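Local structure of homoserine dehydrogenase (Staphylococcus aureus M1064, 4PG7) at residues 221-226 with 243-248. The protein catalyses the NAD(P)-dependent interconversion of aspartate semialdehyde and homoserine in the aspartate pathway of amino acid biosynthesis. Numbering follows the deposited sequence.
With LYS (lysine), chain K.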
loop_
_atom_site.group_PDB
_atom_site.type_symbol
_atom_site.label_atom_id
_atom_site.label_comp_id
_atom_site.label_asym_id
_atom_site.label_seq_id
_atom_site.Cartn_x
_atom_site.Cartn_y
_atom_site.Cartn_z
ATOM N N ASP A 221 -19.645 -8.028 6.139
ATOM C CA ASP A 221 -18.723 -7.838 5.001
ATOM C C ASP A 221 -17.286 -7.743 5.466
ATOM O O ASP A 221 -16.394 -8.391 4.903
ATOM C CB ASP A 221 -19.074 -6.569 4.210
ATOM C CG ASP A 221 -18.095 -6.299 3.088
ATOM O OD1 ASP A 221 -17.924 -7.220 2.264
ATOM O OD2 ASP A 221 -17.500 -5.177 3.019
ATOM N N ALA A 222 -17.057 -6.930 6.500
ATOM C CA ALA A 222 -15.734 -6.773 7.062
ATOM C C ALA A 222 -15.207 -8.095 7.641
ATOM O O ALA A 222 -14.029 -8.412 7.480
ATOM C CB ALA A 222 -15.742 -5.694 8.124
ATOM N N ALA A 223 -16.071 -8.871 8.292
ATOM C CA ALA A 223 -15.657 -10.167 8.844
ATOM C C ALA A 223 -15.250 -11.157 7.750
ATOM O O ALA A 223 -14.254 -11.874 7.888
ATOM C CB ALA A 223 -16.749 -10.762 9.719
ATOM N N ARG A 224 -15.974 -11.161 6.638
ATOM C CA ARG A 224 -15.555 -11.979 5.490
ATOM C C ARG A 224 -14.165 -11.579 5.004
ATOM O O ARG A 224 -13.331 -12.432 4.735
ATOM C CB ARG A 224 -16.585 -11.907 4.359
ATOM C CG ARG A 224 -17.908 -12.576 4.721
ATOM C CD ARG A 224 -18.836 -12.727 3.523
ATOM N NE ARG A 224 -19.058 -11.438 2.882
ATOM C CZ ARG A 224 -20.149 -10.682 2.999
ATOM N NH1 ARG A 224 -21.177 -11.076 3.742
ATOM N NH2 ARG A 224 -20.209 -9.516 2.356
ATOM N N LYS A 225 -13.899 -10.286 4.914
ATOM C CA LYS A 225 -12.585 -9.824 4.478
ATOM C C LYS A 225 -11.484 -10.141 5.471
ATOM O O LYS A 225 -10.334 -10.344 5.072
ATOM C CB LYS A 225 -12.614 -8.330 4.140
ATOM C CG LYS A 225 -13.370 -8.066 2.837
ATOM C CD LYS A 225 -13.672 -6.596 2.649
ATOM C CE LYS A 225 -14.502 -6.346 1.380
ATOM N NZ LYS A 225 -15.227 -5.056 1.525
ATOM N N VAL A 226 -11.820 -10.181 6.758
ATOM C CA VAL A 226 -10.880 -10.630 7.775
ATOM C C VAL A 226 -10.533 -12.111 7.616
ATOM O O VAL A 226 -9.376 -12.493 7.789
ATOM C CB VAL A 226 -11.433 -10.384 9.187
ATOM C CG1 VAL A 226 -10.622 -11.138 10.229
ATOM C CG2 VAL A 226 -11.418 -8.897 9.477
ATOM N N VAL A 243 -14.824 -15.328 13.650
ATOM C CA VAL A 243 -14.535 -13.898 13.751
ATOM C C VAL A 243 -15.499 -13.258 14.742
ATOM O O VAL A 243 -16.674 -13.137 14.470
ATOM C CB VAL A 243 -14.648 -13.172 12.400
ATOM C CG1 VAL A 243 -14.299 -11.687 12.549
ATOM C CG2 VAL A 243 -13.735 -13.818 11.372
ATOM N N LYS A 244 -14.993 -12.834 15.888
ATOM C CA LYS A 244 -15.823 -12.130 16.856
ATOM C C LYS A 244 -16.230 -10.811 16.235
ATOM O O LYS A 244 -15.369 -10.017 15.874
ATOM C CB LYS A 244 -15.052 -11.907 18.165
ATOM C CG LYS A 244 -14.714 -13.210 18.889
ATOM C CD LYS A 244 -13.922 -12.950 20.166
ATOM C CE LYS A 244 -13.765 -14.210 21.012
ATOM N NZ LYS A 244 -13.001 -15.279 20.304
ATOM N N ARG A 245 -17.535 -10.574 16.128
ATOM C CA ARG A 245 -18.036 -9.468 15.322
ATOM C C ARG A 245 -19.046 -8.592 16.046
ATOM O O ARG A 245 -19.937 -9.093 16.715
ATOM C CB ARG A 245 -18.691 -10.039 14.084
ATOM C CG ARG A 245 -19.290 -9.007 13.152
ATOM C CD ARG A 245 -19.911 -9.685 11.948
ATOM N NE ARG A 245 -20.861 -10.718 12.348
ATOM C CZ ARG A 245 -22.096 -10.504 12.790
ATOM N NH1 ARG A 245 -22.588 -9.285 12.911
ATOM N NH2 ARG A 245 -22.853 -11.534 13.120
ATOM N N ARG A 246 -18.864 -7.282 15.921
ATOM C CA ARG A 246 -19.840 -6.291 16.345
ATOM C C ARG A 246 -19.818 -5.165 15.314
ATOM O O ARG A 246 -18.746 -4.729 14.882
ATOM C CB ARG A 246 -19.496 -5.743 17.738
ATOM C CG ARG A 246 -20.274 -4.481 18.126
ATOM C CD ARG A 246 -19.722 -3.817 19.383
ATOM N NE ARG A 246 -20.026 -4.574 20.585
ATOM C CZ ARG A 246 -19.396 -4.466 21.757
ATOM N NH1 ARG A 246 -18.365 -3.643 21.935
ATOM N NH2 ARG A 246 -19.793 -5.230 22.766
ATOM N N GLY A 247 -20.990 -4.676 14.940
ATOM C CA GLY A 247 -21.120 -3.632 13.937
ATOM C C GLY A 247 -21.049 -2.259 14.551
ATOM O O GLY A 247 -20.649 -2.126 15.700
ATOM N N ILE A 248 -21.481 -1.258 13.782
ATOM C CA ILE A 248 -21.412 0.138 14.199
ATOM C C ILE A 248 -22.745 0.729 14.629
ATOM O O ILE A 248 -22.794 1.890 15.028
ATOM C CB ILE A 248 -20.811 1.057 13.091
ATOM C CG1 ILE A 248 -21.646 1.041 11.814
ATOM C CG2 ILE A 248 -19.373 0.662 12.783
ATOM C CD1 ILE A 248 -21.424 2.274 10.964
HETATM N N LYS K . -26.546 3.422 22.805
HETATM C CA LYS K . -26.316 1.942 22.915
HETATM C C LYS K . -26.087 1.488 24.354
HETATM O O LYS K . -25.405 0.475 24.599
HETATM C CB LYS K . -25.122 1.525 22.053
HETATM C CG LYS K . -25.026 0.031 21.818
HETATM C CD LYS K . -23.647 -0.521 22.141
HETATM C CE LYS K . -23.665 -2.029 22.021
HETATM N NZ LYS K . -22.354 -2.659 22.333
HETATM O OXT LYS K . -26.600 2.121 25.290
#
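Val243 sets both of its methyl groups against helix 220-234, and the tight part of the contact is made there. Its CG1, turned anti to the backbone N (chi1 -178°), meets Ala223 CB at 3.9 Å. CG2 reaches the next turn, 4.3 Å from Val226 CG1. The valine thus spans one turn of the helix, and Val227 and Leu240 close in around this buried apolar patch. No hydrogen bond joins the two segments. Residues 244-245 form a short strand that runs parallel to strand 278-289 at the edge of the mixed sheet in the central part of the enzyme; Ala222 and Val226 also pack on that longer strand, so the helix lies against the same sheet. The contact thins toward solvent at Arg245, where the aliphatic CD alone comes close, 4.0 Å from Ala223 CB. The bend about its CG-CD bond (chi3 53°) turns the guanidinium aside, and NH1 bonds to Glu218 O, just ahead of the helix. Asp221 and Arg224 point away from 243-248. With Lys225 they form a salt-bridge network: Lys225 NZ meets Asp221 OD2 on its syn side at 2.7 Å, and Arg224 NH2 bonds weakly to OD1. Arg246 lies well clear of the helix, in the lysine pocket. The ligand NZ sits over one guanidinium face, 3.5 Å from Arg246 NE without a hydrogen bond, a probably unfavourable pairing of charges that Asp438 of the pocket may offset; NH1 bonds to Val440 O.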